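Local coordinates for protein 3-oxoadipate enol-lactonase (Burkholderia xenovorans, PDB 2XUA) that probably hydrolyses the lactone ring of 3-oxoadipate enol-lactone to give 3-oxoadipate, a step in the bacterial breakdown of catechol and related aromatic compounds, at residues P156-A161 and A242-N247; S40-Q45 and D252-T257; G146-A151 and M173-F178; C97-G102 and L122-A127. All blocks are in the same frame, centred on the assembly; numbering follows the deposited sequence.

Contact 1: residues P156-A161 and A242-N247; sequences PRWFTA and ASHISN. With SHF (laevulinic acid), chain C.
Trp158 lies alongside Ile245, and its side chain can be followed outward from the backbone. At the base, CB packs on Ile245 CG1 at 3.5 Å. The chi1 of -76° puts CG anti to the carbonyl carbon, laying the indole beside the isoleucine with both side chains pointing the same way. CG and CD2 then run under the Ile245 CG1-CD1 arm, and CD1 of the isoleucine sits over the face of the five-membered ring, 4.2 Å from its centroid, as a CH-pi contact. On the other branch, Trp158 CD1 comes 3.7 Å from CD2 of His244, the two rings inclined at 49°. NE1 is buried with no polar partner in the model; its neighbour is C5 of laevulinic acid at 3.6 Å. Still farther out, CZ2 touches the same methyl at 3.2 Å, so the ligand meets the indole at its edge.

The backbone fixes the base of this side chain. Trp158 O receives Ile245 N at 3.1 Å in a nearly straight bond (168°) on a carbonyl lone pair, a weak bond from His244 N, and a water that also bridges to Ser243 N. Next door, Arg157 NE grips the ligand's O1 at 2.8 Å, and Tyr186 holds the ligand too. His244 ND1 is bonded to Asp217 and its ring touches Ser100, consistent with the Ser-His-Asp triad of an alpha/beta hydrolase; the 156-161 loop lines the ligand pocket beside this probable catalytic histidine.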
loop_
_atom_site.group_PDB
_atom_site.type_symbol
_atom_site.label_atom_id
_atom_site.label_comp_id
_atom_site.label_asym_id
_atom_site.label_seq_id
_atom_site.Cartn_x
_atom_site.Cartn_y
_atom_site.Cartn_z
ATOM N N PRO B 156 4.292 6.071 -17.002
ATOM C CA PRO B 156 4.852 7.337 -17.405
ATOM C C PRO B 156 3.787 8.358 -17.707
ATOM O O PRO B 156 4.100 9.551 -17.754
ATOM C CB PRO B 156 5.648 6.990 -18.686
ATOM C CG PRO B 156 6.019 5.535 -18.446
ATOM C CD PRO B 156 4.711 4.992 -17.905
ATOM N N ARG B 157 2.543 7.930 -17.914
ATOM C CA ARG B 157 1.483 8.930 -18.127
ATOM C C ARG B 157 0.997 9.555 -16.815
ATOM O O ARG B 157 0.182 10.485 -16.834
ATOM C CB ARG B 157 0.311 8.297 -18.887
ATOM C CG ARG B 157 0.692 8.015 -20.372
ATOM C CD ARG B 157 -0.227 6.934 -20.978
ATOM N NE ARG B 157 -1.629 7.363 -21.101
ATOM C CZ ARG B 157 -2.085 8.323 -21.930
ATOM N NH1 ARG B 157 -1.246 9.017 -22.725
ATOM N NH2 ARG B 157 -3.395 8.595 -21.956
ATOM N N TRP B 158 1.467 9.032 -15.686
ATOM C CA TRP B 158 0.921 9.433 -14.377
ATOM C C TRP B 158 1.794 10.452 -13.688
ATOM O O TRP B 158 1.306 11.216 -12.870
ATOM C CB TRP B 158 0.839 8.198 -13.474
ATOM C CG TRP B 158 -0.309 7.288 -13.808
ATOM C CD1 TRP B 158 -1.153 7.325 -14.907
ATOM C CD2 TRP B 158 -0.737 6.180 -13.005
ATOM N NE1 TRP B 158 -2.060 6.266 -14.836
ATOM C CE2 TRP B 158 -1.820 5.568 -13.665
ATOM C CE3 TRP B 158 -0.274 5.640 -11.795
ATOM C CZ2 TRP B 158 -2.450 4.449 -13.156
ATOM C CZ3 TRP B 158 -0.916 4.547 -11.269
ATOM C CH2 TRP B 158 -1.991 3.943 -11.964
ATOM N N PHE B 159 3.096 10.468 -13.991
ATOM C CA PHE B 159 3.994 11.432 -13.335
ATOM C C PHE B 159 4.878 12.056 -14.360
ATOM O O PHE B 159 5.148 11.387 -15.370
ATOM C CB PHE B 159 4.882 10.680 -12.316
ATOM C CG PHE B 159 4.088 10.000 -11.226
ATOM C CD1 PHE B 159 3.492 10.735 -10.223
ATOM C CD2 PHE B 159 3.899 8.633 -11.248
ATOM C CE1 PHE B 159 2.739 10.121 -9.192
ATOM C CE2 PHE B 159 3.153 8.012 -10.233
ATOM C CZ PHE B 159 2.588 8.788 -9.170
ATOM N N THR B 160 5.354 13.288 -14.129
ATOM C CA THR B 160 6.377 13.847 -15.040
ATOM C C THR B 160 7.647 13.001 -14.896
ATOM O O THR B 160 7.816 12.282 -13.881
ATOM C CB THR B 160 6.673 15.329 -14.732
ATOM O OG1 THR B 160 7.175 15.432 -13.384
ATOM C CG2 THR B 160 5.370 16.145 -14.870
ATOM N N ALA B 161 8.463 12.980 -15.948
ATOM C CA ALA B 161 9.771 12.303 -15.937
ATOM C C ALA B 161 10.592 12.699 -14.716
ATOM O O ALA B 161 11.279 11.863 -14.098
ATOM C CB ALA B 161 10.584 12.636 -17.230
ATOM N N ALA B 242 1.470 19.386 -12.498
ATOM C CA ALA B 242 1.609 17.964 -12.327
ATOM C C ALA B 242 1.048 17.275 -13.556
ATOM O O ALA B 242 0.476 17.909 -14.445
ATOM C CB ALA B 242 0.877 17.511 -11.032
ATOM N N SER B 243 1.265 15.984 -13.638
ATOM C CA SER B 243 0.647 15.146 -14.655
ATOM C C SER B 243 -0.629 14.557 -14.023
ATOM O O SER B 243 -1.341 15.251 -13.278
ATOM C CB SER B 243 1.648 14.077 -15.106
ATOM O OG SER B 243 1.064 13.244 -16.103
ATOM N N HIS B 244 -0.868 13.275 -14.244
ATOM C CA HIS B 244 -2.182 12.714 -14.078
ATOM C C HIS B 244 -2.510 12.380 -12.587
ATOM O O HIS B 244 -3.651 12.532 -12.162
ATOM C CB HIS B 244 -2.300 11.504 -14.985
ATOM C CG HIS B 244 -3.655 10.876 -15.005
ATOM N ND1 HIS B 244 -4.811 11.600 -15.254
ATOM C CD2 HIS B 244 -4.039 9.582 -14.845
ATOM C CE1 HIS B 244 -5.844 10.769 -15.258
ATOM N NE2 HIS B 244 -5.406 9.540 -15.013
ATOM N N ILE B 245 -1.513 11.928 -11.811
ATOM C CA ILE B 245 -1.781 11.558 -10.398
ATOM C C ILE B 245 -1.287 12.724 -9.557
ATOM O O ILE B 245 -0.207 12.639 -8.872
ATOM C CB ILE B 245 -1.079 10.241 -10.065
ATOM C CG1 ILE B 245 -1.497 9.102 -11.017
ATOM C CG2 ILE B 245 -1.319 9.891 -8.566
ATOM C CD1 ILE B 245 -2.996 8.768 -10.979
ATOM N N SER B 246 -1.984 13.869 -9.703
ATOM C CA SER B 246 -1.554 15.145 -9.131
ATOM C C SER B 246 -1.616 15.216 -7.615
ATOM O O SER B 246 -0.925 16.031 -6.999
ATOM C CB SER B 246 -2.341 16.328 -9.737
ATOM O OG SER B 246 -3.669 16.391 -9.290
ATOM N N ASN B 247 -2.457 14.382 -7.016
ATOM C CA ASN B 247 -2.524 14.383 -5.526
ATOM C C ASN B 247 -1.253 13.768 -4.899
ATOM O O ASN B 247 -1.000 13.913 -3.689
ATOM C CB ASN B 247 -3.737 13.570 -5.055
ATOM C CG ASN B 247 -3.535 12.105 -5.261
ATOM O OD1 ASN B 247 -3.367 11.669 -6.404
ATOM N ND2 ASN B 247 -3.484 11.324 -4.155
HETATM C C4 SHF C . -4.974 3.977 -15.881
HETATM C C5 SHF C . -5.290 4.805 -14.629
HETATM C C3 SHF C . -5.116 4.608 -17.276
HETATM C C2 SHF C . -5.035 6.150 -17.413
HETATM C C1 SHF C . -4.590 6.600 -18.868
HETATM O O4 SHF C . -4.560 2.809 -15.763
HETATM O O1 SHF C . -3.375 6.854 -18.967
HETATM O OH1 SHF C . -5.431 6.777 -19.815
HETATM O O HOH W 1 3.108 12.053 -17.463
HETATM O O HOH W 2 1.649 13.832 -11.843
#

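Contact 2: residues S40-Q45 and D252-T257; sequences SMWAPQ and DAFTKT
Trp42 and Phe254 meet obliquely: the CZ3 corner of the indole runs into Phe254 CZ at 3.7 Å. Phe254 CZ and CE2 lie close to the plane of the indole, so the tryptophan is touched at its edge, while one of its faces is covered by the methyl CE of selenomethionine Met41, 3.9 Å above the plane and over the ring centre. The phenylalanine chi1 of -178° swings its ring off the helix toward the 40-45 turn. Gln45, bent at chi2, crosses Phe254 at about a right angle, with the amide plane 63° from the ring plane.

This joins two helical parts of the alpha/beta hydrolase fold, the turn leading into helix 43-52 and the C-terminal helix 251-263, beside the central sheet; Phe254 also reaches Cys97, Ile212 and Leu240 on three of its strands. Next along the helix, Thr255 brings OG1 to 3.3 Å from Gln45 CG. That hydroxyl is bonded to Ala251 O in its own helix, and a water 2.7 Å away links it to Pro44 O, to which the water donates at 2.8 Å. On the outer side, Pro44 packs against Val169 of the second subunit.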
loop_
_atom_site.group_PDB
_atom_site.type_symbol
_atom_site.label_atom_id
_atom_site.label_comp_id
_atom_site.label_asym_id
_atom_site.label_seq_id
_atom_site.Cartn_x
_atom_site.Cartn_y
_atom_site.Cartn_z
ATOM N N SER B 40 -4.513 3.215 -1.101
ATOM C CA SER B 40 -3.254 3.809 -0.626
ATOM C C SER B 40 -2.882 5.058 -1.393
ATOM O O SER B 40 -2.073 5.899 -0.918
ATOM C CB SER B 40 -2.086 2.779 -0.677
ATOM O OG SER B 40 -1.693 2.444 -2.038
HETATM N N MSE B 41 -3.445 5.211 -2.601
HETATM C CA MSE B 41 -3.067 6.403 -3.411
HETATM C C MSE B 41 -3.467 7.719 -2.742
HETATM O O MSE B 41 -2.880 8.733 -3.023
HETATM C CB MSE B 41 -3.651 6.326 -4.819
HETATM C CG MSE B 41 -5.181 6.437 -4.801
HETATM SE SE MSE B 41 -5.745 7.102 -6.514
HETATM C CE MSE B 41 -5.203 8.965 -6.400
ATOM N N TRP B 42 -4.434 7.694 -1.799
ATOM C CA TRP B 42 -4.882 8.912 -1.151
ATOM C C TRP B 42 -4.152 9.132 0.181
ATOM O O TRP B 42 -4.488 10.020 0.917
ATOM C CB TRP B 42 -6.380 8.768 -0.830
ATOM C CG TRP B 42 -7.224 8.801 -2.069
ATOM C CD1 TRP B 42 -7.975 7.785 -2.567
ATOM C CD2 TRP B 42 -7.449 9.945 -2.918
ATOM N NE1 TRP B 42 -8.605 8.199 -3.725
ATOM C CE2 TRP B 42 -8.320 9.520 -3.960
ATOM C CE3 TRP B 42 -6.952 11.246 -2.937
ATOM C CZ2 TRP B 42 -8.742 10.369 -5.001
ATOM C CZ3 TRP B 42 -7.375 12.118 -3.953
ATOM C CH2 TRP B 42 -8.262 11.656 -4.993
ATOM N N ALA B 43 -3.202 8.271 0.527
ATOM C CA ALA B 43 -2.563 8.421 1.811
ATOM C C ALA B 43 -2.027 9.863 2.073
ATOM O O ALA B 43 -2.154 10.368 3.202
ATOM C CB ALA B 43 -1.407 7.309 1.979
ATOM N N PRO B 44 -1.484 10.572 1.040
ATOM C CA PRO B 44 -0.985 11.948 1.409
ATOM C C PRO B 44 -2.068 12.931 1.846
ATOM O O PRO B 44 -1.776 13.920 2.513
ATOM C CB PRO B 44 -0.272 12.450 0.122
ATOM C CG PRO B 44 0.179 11.116 -0.578
ATOM C CD PRO B 44 -1.161 10.274 -0.358
ATOM N N GLN B 45 -3.314 12.666 1.459
ATOM C CA GLN B 45 -4.404 13.535 1.860
ATOM C C GLN B 45 -5.085 13.200 3.226
ATOM O O GLN B 45 -5.913 13.986 3.736
ATOM C CB GLN B 45 -5.481 13.531 0.758
ATOM C CG GLN B 45 -5.148 14.444 -0.452
ATOM C CD GLN B 45 -3.961 13.916 -1.260
ATOM O OE1 GLN B 45 -2.995 14.655 -1.588
ATOM N NE2 GLN B 45 -4.008 12.629 -1.574
ATOM N N ASP B 252 1.029 18.514 -1.553
ATOM C CA ASP B 252 0.729 19.599 -0.663
ATOM C C ASP B 252 -0.267 20.612 -1.213
ATOM O O ASP B 252 -1.202 21.001 -0.492
ATOM C CB ASP B 252 2.020 20.246 -0.124
ATOM C CG ASP B 252 1.723 21.160 1.065
ATOM O OD1 ASP B 252 1.422 22.333 0.809
ATOM O OD2 ASP B 252 1.700 20.686 2.221
ATOM N N ALA B 253 -0.118 20.997 -2.484
ATOM C CA ALA B 253 -1.000 21.960 -3.104
ATOM C C ALA B 253 -2.337 21.349 -3.348
ATOM O O ALA B 253 -3.366 22.027 -3.202
ATOM C CB ALA B 253 -0.419 22.451 -4.418
ATOM N N PHE B 254 -2.345 20.059 -3.735
ATOM C CA PHE B 254 -3.604 19.347 -3.983
ATOM C C PHE B 254 -4.454 19.295 -2.691
ATOM O O PHE B 254 -5.661 19.622 -2.720
ATOM C CB PHE B 254 -3.283 17.941 -4.467
ATOM C CG PHE B 254 -4.502 17.122 -4.792
ATOM C CD1 PHE B 254 -4.890 16.881 -6.124
ATOM C CD2 PHE B 254 -5.283 16.601 -3.756
ATOM C CE1 PHE B 254 -6.061 16.080 -6.437
ATOM C CE2 PHE B 254 -6.438 15.791 -4.060
ATOM C CZ PHE B 254 -6.821 15.531 -5.386
ATOM N N THR B 255 -3.827 18.846 -1.606
ATOM C CA THR B 255 -4.455 18.793 -0.305
ATOM C C THR B 255 -5.056 20.135 0.128
ATOM O O THR B 255 -6.253 20.222 0.440
ATOM C CB THR B 255 -3.524 18.191 0.770
ATOM O OG1 THR B 255 -3.124 16.864 0.359
ATOM C CG2 THR B 255 -4.293 18.070 2.062
ATOM N N LYS B 256 -4.248 21.175 0.085
ATOM C CA LYS B 256 -4.687 22.518 0.407
ATOM C C LYS B 256 -5.885 22.935 -0.430
ATOM O O LYS B 256 -6.881 23.455 0.115
ATOM C CB LYS B 256 -3.506 23.498 0.223
ATOM C CG LYS B 256 -3.791 24.972 0.536
ATOM C CD LYS B 256 -3.867 25.248 2.065
ATOM C CE LYS B 256 -4.244 26.714 2.461
ATOM N NZ LYS B 256 -3.638 27.724 1.543
ATOM N N THR B 257 -5.784 22.728 -1.752
ATOM C CA THR B 257 -6.857 23.140 -2.626
ATOM C C THR B 257 -8.177 22.460 -2.261
ATOM O O THR B 257 -9.204 23.121 -2.164
ATOM C CB THR B 257 -6.515 22.836 -4.102
ATOM O OG1 THR B 257 -5.232 23.432 -4.417
ATOM C CG2 THR B 257 -7.577 23.416 -4.999
HETATM O O HOH W 3 -0.739 16.184 1.314
#

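Contact 3: residues G146-A151 and M173-F178; sequences GMHALA and MIRDVF
Phe178 drives its ring into helix 147-154 within the lid-like cap domain of this alpha/beta hydrolase, where the axes of segments 147-151 and 173-178 approach to 10.2 Å, their directions 140° apart. Its chi1 of -177° sets CG anti to the backbone N, sending the ring across toward helix 147-154. There the ring is met from several directions. Selenomethionine Met147 is folded back on itself, bent at both chi2 and chi3, and these bends carry CE over one face of the ring, 3.6 Å from CE2 and 4.0 Å from the centroid, a CH-pi contact. Leu150 CB comes in at the rim, near the ring plane, 3.9 Å from CE2, and Ala151 closes in with CB 3.8 Å from CD2. No hydrogen bond links 146-151 with 173-178, so apolar fit does the holding around the ring. Phe178 also touches laevulinic acid, which makes this packing the backing of one wall of the ligand pocket.

Arg175 behaves quite differently. Extended from CG to NE, it reaches along the partly exposed side to a salt bridge between NH1 and Asp152 OD1, and the next residue, Asp176, forms salt bridges to Arg17 and Arg57 of the second subunit. His148 lies near the same guanidinium, the two planes 50° apart. The flat guanidinium rests one face on a methyl group: Ala151 CB is 3.6 Å from Arg175 CZ.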
loop_
_atom_site.group_PDB
_atom_site.type_symbol
_atom_site.label_atom_id
_atom_site.label_comp_id
_atom_site.label_asym_id
_atom_site.label_seq_id
_atom_site.Cartn_x
_atom_site.Cartn_y
_atom_site.Cartn_z
ATOM N N GLY B 146 -1.351 -9.298 -19.550
ATOM C CA GLY B 146 -1.165 -9.069 -18.118
ATOM C C GLY B 146 -0.618 -7.669 -17.845
ATOM O O GLY B 146 -0.400 -6.886 -18.754
HETATM N N MSE B 147 -0.394 -7.366 -16.575
HETATM C CA MSE B 147 -0.333 -6.004 -16.142
HETATM C C MSE B 147 1.075 -5.441 -16.151
HETATM O O MSE B 147 1.252 -4.231 -16.117
HETATM C CB MSE B 147 -0.968 -5.885 -14.762
HETATM C CG MSE B 147 -2.402 -6.326 -14.738
HETATM SE SE MSE B 147 -3.422 -5.084 -15.711
HETATM C CE MSE B 147 -3.239 -3.548 -14.580
ATOM N N HIS B 148 2.075 -6.313 -16.173
ATOM C CA HIS B 148 3.468 -5.851 -16.247
ATOM C C HIS B 148 3.744 -5.104 -17.526
ATOM O O HIS B 148 4.360 -4.026 -17.531
ATOM C CB HIS B 148 4.432 -7.038 -16.053
ATOM C CG HIS B 148 4.747 -7.314 -14.603
ATOM N ND1 HIS B 148 4.020 -8.209 -13.831
ATOM C CD2 HIS B 148 5.681 -6.776 -13.774
ATOM C CE1 HIS B 148 4.506 -8.222 -12.600
ATOM N NE2 HIS B 148 5.509 -7.359 -12.538
ATOM N N ALA B 149 3.227 -5.659 -18.617
ATOM C CA ALA B 149 3.293 -5.028 -19.944
ATOM C C ALA B 149 2.676 -3.613 -20.003
ATOM O O ALA B 149 3.255 -2.635 -20.578
ATOM C CB ALA B 149 2.621 -5.996 -20.996
ATOM N N LEU B 150 1.514 -3.493 -19.368
ATOM C CA LEU B 150 0.767 -2.254 -19.336
ATOM C C LEU B 150 1.444 -1.200 -18.485
ATOM O O LEU B 150 1.417 -0.019 -18.825
ATOM C CB LEU B 150 -0.586 -2.502 -18.738
ATOM C CG LEU B 150 -1.757 -2.491 -19.670
ATOM C CD1 LEU B 150 -1.934 -3.906 -20.104
ATOM C CD2 LEU B 150 -2.870 -2.131 -18.796
ATOM N N ALA B 151 2.058 -1.645 -17.385
ATOM C CA ALA B 151 2.693 -0.757 -16.428
ATOM C C ALA B 151 3.714 0.122 -17.128
ATOM O O ALA B 151 3.818 1.300 -16.800
ATOM C CB ALA B 151 3.375 -1.575 -15.291
HETATM N N MSE B 173 6.099 1.707 -5.241
HETATM C CA MSE B 173 4.919 1.295 -4.491
HETATM C C MSE B 173 3.653 1.392 -5.325
HETATM O O MSE B 173 2.755 0.532 -5.257
HETATM C CB MSE B 173 4.809 2.183 -3.240
HETATM C CG MSE B 173 5.939 1.802 -2.199
HETATM SE SE MSE B 173 5.684 3.007 -0.704
HETATM C CE MSE B 173 4.414 2.018 0.473
ATOM N N ILE B 174 3.561 2.487 -6.071
ATOM C CA ILE B 174 2.444 2.698 -6.995
ATOM C C ILE B 174 2.432 1.585 -8.076
ATOM O O ILE B 174 1.376 1.007 -8.413
ATOM C CB ILE B 174 2.579 4.163 -7.628
ATOM C CG1 ILE B 174 2.269 5.254 -6.575
ATOM C CG2 ILE B 174 1.705 4.320 -8.810
ATOM C CD1 ILE B 174 0.868 5.196 -5.998
ATOM N N ARG B 175 3.625 1.271 -8.611
ATOM C CA ARG B 175 3.757 0.229 -9.624
ATOM C C ARG B 175 3.346 -1.097 -9.020
ATOM O O ARG B 175 2.704 -1.895 -9.699
ATOM C CB ARG B 175 5.188 0.140 -10.123
ATOM C CG ARG B 175 5.432 -0.971 -11.201
ATOM C CD ARG B 175 6.862 -0.945 -11.831
ATOM N NE ARG B 175 6.882 -2.014 -12.830
ATOM C CZ ARG B 175 6.811 -1.841 -14.151
ATOM N NH1 ARG B 175 6.789 -0.606 -14.672
ATOM N NH2 ARG B 175 6.777 -2.926 -14.958
ATOM N N ASP B 176 3.681 -1.331 -7.732
ATOM C CA ASP B 176 3.354 -2.661 -7.156
ATOM C C ASP B 176 1.860 -2.837 -7.137
ATOM O O ASP B 176 1.351 -3.931 -7.421
ATOM C CB ASP B 176 3.940 -2.857 -5.741
ATOM C CG ASP B 176 3.928 -4.331 -5.274
ATOM O OD1 ASP B 176 4.323 -5.203 -6.062
ATOM O OD2 ASP B 176 3.512 -4.619 -4.110
ATOM N N VAL B 177 1.134 -1.783 -6.815
ATOM C CA VAL B 177 -0.341 -1.892 -6.761
ATOM C C VAL B 177 -0.890 -2.075 -8.176
ATOM O O VAL B 177 -1.766 -2.943 -8.440
ATOM C CB VAL B 177 -0.934 -0.607 -6.148
ATOM C CG1 VAL B 177 -2.469 -0.565 -6.323
ATOM C CG2 VAL B 177 -0.507 -0.535 -4.636
ATOM N N PHE B 178 -0.345 -1.286 -9.098
ATOM C CA PHE B 178 -0.815 -1.381 -10.503
ATOM C C PHE B 178 -0.604 -2.819 -11.030
ATOM O O PHE B 178 -1.550 -3.470 -11.454
ATOM C CB PHE B 178 -0.068 -0.347 -11.341
ATOM C CG PHE B 178 -0.528 -0.307 -12.756
ATOM C CD1 PHE B 178 -1.509 0.582 -13.138
ATOM C CD2 PHE B 178 -0.028 -1.217 -13.693
ATOM C CE1 PHE B 178 -1.938 0.632 -14.487
ATOM C CE2 PHE B 178 -0.494 -1.205 -15.040
ATOM C CZ PHE B 178 -1.446 -0.290 -15.408
#

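Contact 4: residues C97-G102 and L122-A127; sequences CGLSMG and LCNTAA
Asn124, whose side chain ends in a flat amide, runs beside Leu99, both pointing the same way, with Asn124 CB 4.0 Å from Leu99 CD2. The other flat groups are peptide units. Cys123 N donates to Gly98 O at 2.9 Å, and Ser100 N to Cys123 O at 2.7 Å. Thr125 OG1 donates to Ser100 O at 2.7 Å from a position tilted 32° off the carbonyl plane; its chi1 of -167°, with OG1 anti to the backbone N, points the hydroxyl at that oxygen.

The two main-chain bonds pair strands 94-99 and 117-123 in parallel, as part of a beta-alpha-beta unit through helix 101-112. Cys123 O also takes a CA-H...O contact from Leu99 CA at 3.2 Å. Beside the ladder, the sulfurs of Cys97 and Cys123 pack 3.9 Å apart.

Past Leu99 the chain turns sharply at Ser100, whose positive phi of 55° is what a nucleophile elbow requires, and Gly102 N bonds back to Leu99 O at 2.9 Å. Gly98, Ser100 and Gly102 fit the GxSxG signature. With the N of Ser100 tied to Cys123 O at the strand end and its O to the Thr125 hydroxyl in the loop that follows, the strained turn is held through both atoms by segment 122-127, which would help to fix the position of the probable nucleophile.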
loop_
_atom_site.group_PDB
_atom_site.type_symbol
_atom_site.label_atom_id
_atom_site.label_comp_id
_atom_site.label_asym_id
_atom_site.label_seq_id
_atom_site.Cartn_x
_atom_site.Cartn_y
_atom_site.Cartn_z
ATOM N N CYS B 97 -14.494 13.340 -3.559
ATOM C CA CYS B 97 -13.261 13.738 -4.264
ATOM C C CYS B 97 -12.778 12.502 -4.965
ATOM O O CYS B 97 -12.411 11.496 -4.328
ATOM C CB CYS B 97 -12.183 14.234 -3.272
ATOM S SG CYS B 97 -10.569 14.678 -4.024
ATOM N N GLY B 98 -12.746 12.581 -6.281
ATOM C CA GLY B 98 -12.401 11.418 -7.106
ATOM C C GLY B 98 -11.387 11.851 -8.117
ATOM O O GLY B 98 -11.409 13.008 -8.549
ATOM N N LEU B 99 -10.473 10.939 -8.422
ATOM C CA LEU B 99 -9.411 11.215 -9.347
ATOM C C LEU B 99 -9.555 10.293 -10.556
ATOM O O LEU B 99 -9.695 9.115 -10.402
ATOM C CB LEU B 99 -8.030 11.054 -8.705
ATOM C CG LEU B 99 -6.859 11.667 -9.510
ATOM C CD1 LEU B 99 -5.807 12.310 -8.600
ATOM C CD2 LEU B 99 -6.210 10.698 -10.456
ATOM N N SER B 100 -9.505 10.907 -11.752
ATOM C CA SER B 100 -9.711 10.226 -13.040
ATOM C C SER B 100 -11.035 9.457 -13.159
ATOM O O SER B 100 -12.067 10.099 -13.096
ATOM C CB SER B 100 -8.480 9.392 -13.489
ATOM O OG SER B 100 -8.622 9.255 -14.923
HETATM N N MSE B 101 -11.037 8.127 -13.315
HETATM C CA MSE B 101 -12.369 7.396 -13.209
HETATM C C MSE B 101 -13.110 7.695 -11.887
HETATM O O MSE B 101 -14.330 7.631 -11.849
HETATM C CB MSE B 101 -12.245 5.904 -13.350
HETATM C CG MSE B 101 -11.690 5.267 -12.094
HETATM SE SE MSE B 101 -11.543 3.412 -12.294
HETATM C CE MSE B 101 -13.465 2.882 -12.418
ATOM N N GLY B 102 -12.365 8.066 -10.830
ATOM C CA GLY B 102 -13.026 8.520 -9.589
ATOM C C GLY B 102 -13.740 9.840 -9.782
ATOM O O GLY B 102 -14.869 10.038 -9.288
ATOM N N LEU B 122 -13.398 17.239 -8.569
ATOM C CA LEU B 122 -13.327 16.313 -9.678
ATOM C C LEU B 122 -11.913 16.445 -10.273
ATOM O O LEU B 122 -11.584 17.434 -10.936
ATOM C CB LEU B 122 -14.412 16.642 -10.708
ATOM C CG LEU B 122 -15.844 16.661 -10.144
ATOM C CD1 LEU B 122 -16.749 17.447 -11.126
ATOM C CD2 LEU B 122 -16.366 15.250 -10.034
ATOM N N CYS B 123 -11.082 15.451 -10.001
ATOM C CA CYS B 123 -9.632 15.645 -10.132
ATOM C C CYS B 123 -9.034 14.798 -11.269
ATOM O O CYS B 123 -9.364 13.628 -11.426
ATOM C CB CYS B 123 -8.955 15.301 -8.815
ATOM S SG CYS B 123 -9.620 16.308 -7.420
ATOM N N ASN B 124 -8.164 15.426 -12.061
ATOM C CA ASN B 124 -7.544 14.782 -13.209
ATOM C C ASN B 124 -8.519 13.950 -13.973
ATOM O O ASN B 124 -8.318 12.803 -14.180
ATOM C CB ASN B 124 -6.333 13.937 -12.730
ATOM C CG ASN B 124 -5.254 14.791 -12.201
ATOM O OD1 ASN B 124 -4.511 15.443 -12.985
ATOM N ND2 ASN B 124 -5.181 14.902 -10.874
ATOM N N THR B 125 -9.610 14.569 -14.410
ATOM C CA THR B 125 -10.722 13.809 -14.930
ATOM C C THR B 125 -11.389 14.565 -16.108
ATOM O O THR B 125 -10.893 15.609 -16.534
ATOM C CB THR B 125 -11.746 13.477 -13.781
ATOM O OG1 THR B 125 -12.649 12.501 -14.261
ATOM C CG2 THR B 125 -12.544 14.690 -13.400
ATOM N N ALA B 126 -12.516 14.050 -16.621
ATOM C CA ALA B 126 -13.241 14.693 -17.733
ATOM C C ALA B 126 -14.590 14.010 -17.691
ATOM O O ALA B 126 -14.680 12.899 -17.122
ATOM C CB ALA B 126 -12.590 14.338 -19.133
ATOM N N ALA B 127 -15.610 14.613 -18.318
ATOM C CA ALA B 127 -16.938 13.978 -18.379
ATOM C C ALA B 127 -16.988 12.810 -19.386
ATOM O O ALA B 127 -17.928 11.981 -19.340
ATOM C CB ALA B 127 -18.035 15.010 -18.669
#

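How the contacts relate
Contact 4 is the deepest, its centre about 5 Å from the centre of the chain, and the one held chiefly by main-chain bonds between strands. Contacts 1, 2 and 3 lie farther out, though mostly buried, and rely more on side chains: ring and ligand chemistry in contact 1, an indole edge and a bridging water in contact 2, apolar fit flanked by charge in contact 3. Contacts 2 and 3 both reach the second subunit. Contact 1 is central: Trp158 meets Phe178 and Ile174 of contact 3, His244 comes against Ser100 of contact 4, and Asn247 probably bonds Met41 O of contact 2. Phe254 of contact 2 packs on Cys123 SG, while contacts 3 and 4 do not touch.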